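Long-range contacts in dipicolinate synthase subunit B (Bacillus halodurans, PDB 3LQK), which probably takes part in making dipicolinate, the spore compound of bacilli, as the flavoprotein-family subunit of dipicolinate synthase: residues Met3-Lys8 with Glu29-Leu34; Val10-Thr15 with Val91-Thr96; Leu87-Ile92 with Gly123-Val128. All coordinates share one frame; numbering follows the deposited sequence.

Contact 1: residues Met3-Lys8 with Glu29-Leu34; sequences MNFAGK and ERLVEL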
loop_
_atom_site.group_PDB
_atom_site.type_symbol
_atom_site.label_atom_id
_atom_site.label_comp_id
_atom_site.label_asym_id
_atom_site.label_seq_id
_atom_site.Cartn_x
_atom_site.Cartn_y
_atom_site.Cartn_z
HETATM N N MSE A 3 29.656 -16.370 20.301
HETATM C CA MSE A 3 28.912 -16.550 19.003
HETATM C C MSE A 3 29.276 -17.898 18.344
HETATM O O MSE A 3 30.403 -18.093 17.879
HETATM C CB MSE A 3 29.250 -15.385 18.065
HETATM C CG MSE A 3 28.596 -15.412 16.733
HETATM SE SE MSE A 3 28.586 -13.637 15.819
HETATM C CE MSE A 3 30.526 -13.278 15.967
ATOM N N ASN A 4 28.323 -18.817 18.298
ATOM C CA ASN A 4 28.589 -20.171 17.880
ATOM C C ASN A 4 27.346 -20.799 17.176
ATOM O O ASN A 4 26.280 -20.916 17.764
ATOM C CB ASN A 4 29.018 -20.973 19.117
ATOM C CG ASN A 4 29.230 -22.432 18.824
ATOM O OD1 ASN A 4 29.582 -22.804 17.714
ATOM N ND2 ASN A 4 29.018 -23.287 19.833
ATOM N N PHE A 5 27.496 -21.176 15.909
ATOM C CA PHE A 5 26.409 -21.679 15.128
ATOM C C PHE A 5 26.465 -23.188 14.968
ATOM O O PHE A 5 25.851 -23.738 14.062
ATOM C CB PHE A 5 26.453 -21.035 13.746
ATOM C CG PHE A 5 26.277 -19.546 13.759
ATOM C CD1 PHE A 5 25.170 -18.965 14.364
ATOM C CD2 PHE A 5 27.202 -18.723 13.190
ATOM C CE1 PHE A 5 25.011 -17.569 14.395
ATOM C CE2 PHE A 5 27.025 -17.326 13.196
ATOM C CZ PHE A 5 25.944 -16.763 13.790
ATOM N N ALA A 6 27.244 -23.855 15.812
ATOM C CA ALA A 6 27.307 -25.315 15.833
ATOM C C ALA A 6 25.928 -25.963 15.771
ATOM O O ALA A 6 25.064 -25.653 16.559
ATOM C CB ALA A 6 28.084 -25.825 17.139
ATOM N N GLY A 7 25.712 -26.858 14.827
ATOM C CA GLY A 7 24.402 -27.535 14.760
ATOM C C GLY A 7 23.343 -26.768 13.986
ATOM O O GLY A 7 22.200 -27.234 13.867
ATOM N N LYS A 8 23.672 -25.583 13.487
ATOM C CA LYS A 8 22.649 -24.746 12.866
ATOM C C LYS A 8 22.731 -24.877 11.359
ATOM O O LYS A 8 23.830 -24.895 10.782
ATOM C CB LYS A 8 22.810 -23.283 13.234
ATOM C CG LYS A 8 22.894 -22.981 14.760
ATOM C CD LYS A 8 21.507 -22.894 15.388
ATOM C CE LYS A 8 21.603 -22.785 16.903
ATOM N NZ LYS A 8 20.242 -23.111 17.419
ATOM N N GLU A 29 31.861 -18.180 4.299
ATOM C CA GLU A 29 32.971 -18.910 4.851
ATOM C C GLU A 29 33.067 -18.753 6.392
ATOM O O GLU A 29 33.237 -19.755 7.102
ATOM C CB GLU A 29 34.273 -18.506 4.126
ATOM C CG GLU A 29 35.551 -18.892 4.939
ATOM C CD GLU A 29 35.843 -20.388 4.963
ATOM O OE1 GLU A 29 35.237 -21.108 4.134
ATOM O OE2 GLU A 29 36.726 -20.838 5.797
ATOM N N ARG A 30 32.892 -17.542 6.920
ATOM C CA ARG A 30 32.832 -17.361 8.378
ATOM C C ARG A 30 31.737 -18.173 9.052
ATOM O O ARG A 30 31.924 -18.669 10.160
ATOM C CB ARG A 30 32.530 -15.920 8.788
ATOM C CG ARG A 30 33.672 -15.079 9.048
ATOM C CD ARG A 30 33.238 -13.618 9.168
ATOM N NE ARG A 30 33.021 -13.203 10.558
ATOM C CZ ARG A 30 32.429 -12.068 10.912
ATOM N NH1 ARG A 30 31.932 -11.229 9.978
ATOM N NH2 ARG A 30 32.360 -11.769 12.188
ATOM N N LEU A 31 30.559 -18.240 8.451
ATOM C CA LEU A 31 29.503 -19.031 9.078
ATOM C C LEU A 31 29.940 -20.486 9.190
ATOM O O LEU A 31 29.710 -21.088 10.204
ATOM C CB LEU A 31 28.185 -18.937 8.307
ATOM C CG LEU A 31 27.505 -17.591 8.136
ATOM C CD1 LEU A 31 26.149 -17.787 7.370
ATOM C CD2 LEU A 31 27.343 -17.002 9.546
ATOM N N VAL A 32 30.544 -21.048 8.136
ATOM C CA VAL A 32 30.989 -22.460 8.168
ATOM C C VAL A 32 32.069 -22.607 9.252
ATOM O O VAL A 32 32.087 -23.562 10.014
ATOM C CB VAL A 32 31.536 -22.948 6.751
ATOM C CG1 VAL A 32 32.239 -24.310 6.833
ATOM C CG2 VAL A 32 30.438 -23.004 5.733
ATOM N N GLU A 33 32.941 -21.629 9.350
ATOM C CA GLU A 33 34.006 -21.647 10.367
ATOM C C GLU A 33 33.481 -21.530 11.775
ATOM O O GLU A 33 34.081 -22.074 12.680
ATOM C CB GLU A 33 34.956 -20.476 10.155
ATOM C CG GLU A 33 35.802 -20.598 8.915
ATOM C CD GLU A 33 36.587 -19.301 8.584
ATOM O OE1 GLU A 33 36.478 -18.230 9.288
ATOM O OE2 GLU A 33 37.306 -19.382 7.577
ATOM N N LEU A 34 32.371 -20.815 11.956
ATOM C CA LEU A 34 31.656 -20.763 13.226
ATOM C C LEU A 34 30.715 -21.992 13.489
ATOM O O LEU A 34 29.957 -22.021 14.469
ATOM C CB LEU A 34 30.816 -19.494 13.226
ATOM C CG LEU A 34 31.571 -18.162 13.285
ATOM C CD1 LEU A 34 30.641 -16.989 12.877
ATOM C CD2 LEU A 34 32.076 -17.955 14.667
#
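F5 and L34 lie side by side with their side chains pointing the same way, the CE2 corner of the ring 3.6 Å from CD1 of L34. The same ring carbon meets CD2 of L31 at 3.7 Å, the side chains crossing obliquely and the two leucine methyls approaching from opposite sides of the ring plane. With CG beside the backbone N and anti to the carbonyl carbon (chi1 -63°), the ring swings toward the helix end, while its own amide donates to L34 O (N to O 3.0 Å, 149° at the hydrogen). The other branch of L34, CD2, rests 3.6 Å from M3 O. This joins the N-terminal lead-in of strand 9-13 to the last turn of helix 25-33, the first helix after that strand in the Rossmann-like flavoprotein fold. An alanine in place of F5 would keep the backbone bond but would probably leave CD1 of L34 and CD2 of L31 facing a gap. In N4, OD1 accepts from A6 N (3.2 Å) in an Asx turn, the donor standing above the carbonyl plane. A type II turn from F5 to K8 follows, with G7 at positive phi. L31 also packs on I180 of helix 176-184.

Contact 2: residues Val10-Thr15 with Val91-Thr96; sequences VGFGLT and VIAPMT. With PO4 (phosphate ion), chain B.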
loop_
_atom_site.group_PDB
_atom_site.type_symbol
_atom_site.label_atom_id
_atom_site.label_comp_id
_atom_site.label_asym_id
_atom_site.label_seq_id
_atom_site.Cartn_x
_atom_site.Cartn_y
_atom_site.Cartn_z
ATOM N N VAL A 10 21.873 -23.063 8.111
ATOM C CA VAL A 10 21.651 -21.724 7.589
ATOM C C VAL A 10 21.661 -21.800 6.071
ATOM O O VAL A 10 22.539 -22.423 5.465
ATOM C CB VAL A 10 22.777 -20.809 8.013
ATOM C CG1 VAL A 10 22.620 -19.398 7.401
ATOM C CG2 VAL A 10 22.906 -20.788 9.550
ATOM N N GLY A 11 20.640 -21.255 5.440
ATOM C CA GLY A 11 20.578 -21.159 4.026
ATOM C C GLY A 11 21.196 -19.831 3.644
ATOM O O GLY A 11 21.039 -18.838 4.364
ATOM N N PHE A 12 21.878 -19.788 2.509
ATOM C CA PHE A 12 22.591 -18.563 2.043
ATOM C C PHE A 12 22.288 -18.384 0.563
ATOM O O PHE A 12 22.875 -19.012 -0.313
ATOM C CB PHE A 12 24.090 -18.705 2.301
ATOM C CG PHE A 12 24.831 -17.409 2.413
ATOM C CD1 PHE A 12 25.587 -17.147 3.531
ATOM C CD2 PHE A 12 24.820 -16.473 1.369
ATOM C CE1 PHE A 12 26.300 -15.957 3.645
ATOM C CE2 PHE A 12 25.499 -15.259 1.479
ATOM C CZ PHE A 12 26.250 -15.009 2.609
ATOM N N GLY A 13 21.308 -17.555 0.301
ATOM C CA GLY A 13 20.933 -17.194 -1.051
ATOM C C GLY A 13 21.565 -15.936 -1.578
ATOM O O GLY A 13 21.692 -14.917 -0.891
ATOM N N LEU A 14 21.956 -16.027 -2.835
ATOM C CA LEU A 14 22.651 -14.983 -3.571
ATOM C C LEU A 14 21.761 -14.517 -4.678
ATOM O O LEU A 14 21.212 -15.329 -5.479
ATOM C CB LEU A 14 23.929 -15.568 -4.131
ATOM C CG LEU A 14 24.789 -16.301 -3.076
ATOM C CD1 LEU A 14 25.774 -17.310 -3.710
ATOM C CD2 LEU A 14 25.569 -15.269 -2.304
ATOM N N THR A 15 21.580 -13.216 -4.753
ATOM C CA THR A 15 20.840 -12.686 -5.900
ATOM C C THR A 15 21.692 -11.714 -6.742
ATOM O O THR A 15 22.629 -11.130 -6.238
ATOM C CB THR A 15 19.525 -11.971 -5.442
ATOM O OG1 THR A 15 19.838 -10.754 -4.745
ATOM C CG2 THR A 15 18.653 -12.876 -4.560
ATOM N N VAL A 91 19.445 -16.638 4.897
ATOM C CA VAL A 91 20.067 -15.358 4.575
ATOM C C VAL A 91 19.882 -15.105 3.093
ATOM O O VAL A 91 20.015 -16.031 2.283
ATOM C CB VAL A 91 21.618 -15.437 4.859
ATOM C CG1 VAL A 91 22.320 -14.104 4.580
ATOM C CG2 VAL A 91 21.880 -15.858 6.313
ATOM N N ILE A 92 19.590 -13.860 2.710
ATOM C CA ILE A 92 19.624 -13.430 1.321
ATOM C C ILE A 92 20.556 -12.252 1.254
ATOM O O ILE A 92 20.254 -11.143 1.765
ATOM C CB ILE A 92 18.270 -12.967 0.795
ATOM C CG1 ILE A 92 17.144 -14.008 1.061
ATOM C CG2 ILE A 92 18.334 -12.625 -0.719
ATOM C CD1 ILE A 92 15.762 -13.457 0.632
ATOM N N ALA A 93 21.731 -12.506 0.685
ATOM C CA ALA A 93 22.718 -11.480 0.528
ATOM C C ALA A 93 23.664 -11.757 -0.629
ATOM O O ALA A 93 24.215 -12.840 -0.718
ATOM C CB ALA A 93 23.482 -11.276 1.836
ATOM N N PRO A 94 23.860 -10.776 -1.529
ATOM C CA PRO A 94 23.185 -9.487 -1.616
ATOM C C PRO A 94 21.755 -9.690 -2.023
ATOM O O PRO A 94 21.432 -10.718 -2.725
ATOM C CB PRO A 94 23.984 -8.726 -2.721
ATOM C CG PRO A 94 24.582 -9.764 -3.529
ATOM C CD PRO A 94 24.828 -10.954 -2.640
HETATM N N MSE A 95 20.880 -8.792 -1.538
HETATM C CA MSE A 95 19.486 -8.772 -2.046
HETATM C C MSE A 95 19.291 -7.561 -2.928
HETATM O O MSE A 95 19.278 -6.411 -2.441
HETATM C CB MSE A 95 18.448 -8.815 -0.923
HETATM C CG MSE A 95 16.982 -8.972 -1.431
HETATM SE SE MSE A 95 15.728 -9.089 0.056
HETATM C CE MSE A 95 15.900 -7.403 0.715
ATOM N N THR A 96 19.114 -7.826 -4.226
ATOM C CA THR A 96 19.004 -6.777 -5.217
ATOM C C THR A 96 17.638 -6.060 -5.116
ATOM O O THR A 96 16.746 -6.496 -4.433
ATOM C CB THR A 96 19.089 -7.324 -6.657
ATOM O OG1 THR A 96 17.990 -8.262 -6.877
ATOM C CG2 THR A 96 20.418 -7.950 -6.933
HETATM P P PO4 B . 17.644 -10.604 -9.561
HETATM O O1 PO4 B . 18.443 -9.353 -9.903
HETATM O O2 PO4 B . 17.031 -11.233 -10.801
HETATM O O3 PO4 B . 18.508 -11.686 -8.930
HETATM O O4 PO4 B . 16.522 -10.245 -8.622
#
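Three backbone hydrogen bonds pair G11-G13 with V91-A93 as parallel strands: V91 N to G11 O (2.8 Å), G13 N to V91 O (2.8 Å) and A93 N to G13 O (2.9 Å). I92 CA adds a CA-H...O contact to G13 O.

Beyond the strands, T15 OG1 sits between the backbone N and the carbonyl carbon (chi1 69°), where it donates to P94 O at 2.6 Å and accepts from T96 N at 3.1 Å; these two bonds hold its rotation. T15 N also donates to P94 O. The peptide bond before P94 is cis, at the corner where the chain leaves the strand.

Apolar contacts flank this ladder: CG1 of V91 lies over one face of the F12 ring, V10 CG1 meets V91 CG2, and T15 CG2 meets I92 CG2 at 3.9 Å. The F12 ring edge is turned to a polar neighbour, A93 O (CE2 to O 3.5 Å).

T96, the N-cap of helix 97-104, bonds through OG1 to S99 N beside a phosphate, probably from the crystallisation liquor, that is hydrogen-bonded to G16 N, N98 and S99. It lies at the C-terminal ends of adjacent parallel strands, where Rossmann-like folds often bind phosphate groups, consistent with a flavin-phosphate site.

Contact 3: residues Leu87-Ile92 with Gly123-Val128; sequences LDCMVI and GKPVVV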
loop_
_atom_site.group_PDB
_atom_site.type_symbol
_atom_site.label_atom_id
_atom_site.label_comp_id
_atom_site.label_asym_id
_atom_site.label_seq_id
_atom_site.Cartn_x
_atom_site.Cartn_y
_atom_site.Cartn_z
ATOM N N LEU A 87 15.432 -25.008 7.547
ATOM C CA LEU A 87 16.543 -24.205 7.973
ATOM C C LEU A 87 16.238 -23.591 9.333
ATOM O O LEU A 87 15.116 -23.291 9.651
ATOM C CB LEU A 87 16.773 -23.071 6.966
ATOM C CG LEU A 87 17.092 -23.504 5.555
ATOM C CD1 LEU A 87 17.038 -22.369 4.590
ATOM C CD2 LEU A 87 18.507 -24.251 5.464
ATOM N N ASP A 88 17.247 -23.368 10.114
ATOM C CA ASP A 88 17.147 -22.446 11.264
ATOM C C ASP A 88 17.164 -20.959 10.895
ATOM O O ASP A 88 16.698 -20.096 11.660
ATOM C CB ASP A 88 18.276 -22.760 12.258
ATOM C CG ASP A 88 18.241 -24.239 12.735
ATOM O OD1 ASP A 88 17.175 -24.676 13.250
ATOM O OD2 ASP A 88 19.226 -24.990 12.496
ATOM N N CYS A 89 17.713 -20.639 9.732
ATOM C CA CYS A 89 17.711 -19.283 9.283
ATOM C C CYS A 89 18.034 -19.260 7.814
ATOM O O CYS A 89 18.856 -20.039 7.316
ATOM C CB CYS A 89 18.791 -18.496 10.063
ATOM S SG CYS A 89 18.989 -16.704 9.596
HETATM N N MSE A 90 17.431 -18.319 7.116
HETATM C CA MSE A 90 17.739 -18.123 5.739
HETATM C C MSE A 90 18.321 -16.743 5.586
HETATM O O MSE A 90 17.719 -15.764 6.047
HETATM C CB MSE A 90 16.449 -18.242 4.924
HETATM C CG MSE A 90 16.574 -17.931 3.440
HETATM SE SE MSE A 90 17.386 -19.361 2.431
HETATM C CE MSE A 90 17.800 -18.346 0.874
ATOM N N VAL A 91 19.445 -16.638 4.897
ATOM C CA VAL A 91 20.067 -15.358 4.575
ATOM C C VAL A 91 19.882 -15.105 3.093
ATOM O O VAL A 91 20.015 -16.031 2.283
ATOM C CB VAL A 91 21.618 -15.437 4.859
ATOM C CG1 VAL A 91 22.320 -14.104 4.580
ATOM C CG2 VAL A 91 21.880 -15.858 6.313
ATOM N N ILE A 92 19.590 -13.860 2.710
ATOM C CA ILE A 92 19.624 -13.430 1.321
ATOM C C ILE A 92 20.556 -12.252 1.254
ATOM O O ILE A 92 20.254 -11.143 1.765
ATOM C CB ILE A 92 18.270 -12.967 0.795
ATOM C CG1 ILE A 92 17.144 -14.008 1.061
ATOM C CG2 ILE A 92 18.334 -12.625 -0.719
ATOM C CD1 ILE A 92 15.762 -13.457 0.632
ATOM N N GLY A 123 7.896 -20.077 10.793
ATOM C CA GLY A 123 8.170 -19.144 11.864
ATOM C C GLY A 123 9.675 -18.903 12.093
ATOM O O GLY A 123 10.051 -18.384 13.121
ATOM N N LYS A 124 10.536 -19.259 11.152
ATOM C CA LYS A 124 11.947 -19.102 11.355
ATOM C C LYS A 124 12.475 -17.826 10.616
ATOM O O LYS A 124 11.852 -17.337 9.679
ATOM C CB LYS A 124 12.676 -20.344 10.861
ATOM C CG LYS A 124 12.327 -21.662 11.585
ATOM C CD LYS A 124 12.757 -21.633 12.967
ATOM C CE LYS A 124 12.714 -23.052 13.610
ATOM N NZ LYS A 124 11.346 -23.275 14.183
ATOM N N PRO A 125 13.621 -17.298 11.070
ATOM C CA PRO A 125 14.075 -15.994 10.603
ATOM C C PRO A 125 14.691 -15.939 9.247
ATOM O O PRO A 125 15.444 -16.855 8.828
ATOM C CB PRO A 125 15.148 -15.611 11.631
ATOM C CG PRO A 125 15.674 -16.897 12.151
ATOM C CD PRO A 125 14.380 -17.747 12.256
ATOM N N VAL A 126 14.412 -14.853 8.542
ATOM C CA VAL A 126 15.110 -14.549 7.301
ATOM C C VAL A 126 15.870 -13.271 7.524
ATOM O O VAL A 126 15.280 -12.290 8.026
ATOM C CB VAL A 126 14.089 -14.313 6.107
ATOM C CG1 VAL A 126 14.812 -13.862 4.784
ATOM C CG2 VAL A 126 13.314 -15.601 5.875
ATOM N N VAL A 127 17.135 -13.252 7.112
ATOM C CA VAL A 127 18.040 -12.118 7.285
ATOM C C VAL A 127 18.446 -11.666 5.915
ATOM O O VAL A 127 18.933 -12.465 5.133
ATOM C CB VAL A 127 19.277 -12.546 8.050
ATOM C CG1 VAL A 127 20.409 -11.468 8.005
ATOM C CG2 VAL A 127 18.896 -12.955 9.495
ATOM N N VAL A 128 18.258 -10.385 5.610
ATOM C CA VAL A 128 18.521 -9.841 4.290
ATOM C C VAL A 128 19.608 -8.762 4.330
ATOM O O VAL A 128 19.676 -7.969 5.262
ATOM C CB VAL A 128 17.204 -9.263 3.615
ATOM C CG1 VAL A 128 16.123 -10.368 3.479
ATOM C CG2 VAL A 128 16.643 -8.165 4.343
#
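Two neighbouring parallel strands of the central sheet, 89-95 and 126-132, meet here, joined through helices 97-104 and 111-121 as in the beta-alpha-beta units of a Rossmann-like fold. The ladder opens with M90 N donating to P125 O (3.0 Å), continues with V127 N to M90 O (2.8 Å) and ends with I92 N to V127 O (2.9 Å). All three donors lie close to the direction in which the acceptor carbonyl points, and the axes of segments 89-92 and 126-128 differ by 18°. Between these bonds, alpha carbons approach the same carbonyls: V126 CA comes to M90 O, and V91 CA to V127 O, as CA-H...O contacts.

C89 has SG anti to the backbone N (chi1 178°), which carries the sulfur alongside V127, 3.8 Å from its CG2, while CB faces CG of the P125 ring at 4.1 Å. That ring also sets its CG and CD against D88 O (CD to O 3.4 Å), just before the regular pairing begins.

Side chains alternate across the sheet. V91 and V127 share the face packed by helix 176-184, where V91 touches L176 and I180, and V127 touches T179 and A183. M90, I92, V126 and V128 occupy the other face, on which helix 111-121 lies against M90 and V126. There, CD1 of I92 rests against both valines, 4.3 Å from V126 CG1 and 4.2 Å from V128 CG1, and M90 CB meets V126 CG2.

At the entrance, G123 closes helix 111-121 as the C' residue of a Schellman motif, and K124 follows with CG near L87 O. D88 OD1 and K124 NZ stay apart without pairing; D88 OD2 accepts instead from H9 N, on the strand at the opposite side of 89-95.

Overall arrangement
Contacts 2 and 3 are consecutive pairings in one parallel sheet, their centres 9 Å apart: strand 89-95 lies between 9-13 and 126-132, and V91 and I92 belong to both. G11 N probably bonds to C89 O (2.9 Å), continuing the ladder of contact 2 backward into the residues of contact 3. Contact 1 sits outside the sheet, its centre 16 Å from that of contact 2, yet L31 CD1 reaches V10 CG1 at 3.9 Å, tying helix 25-33 to the strand it follows. It also meets contact 3, where K8 CA lies 3.5 Å from D88 OD2. The bound phosphate belongs to contact 2, at the strand ends remote from contact 1.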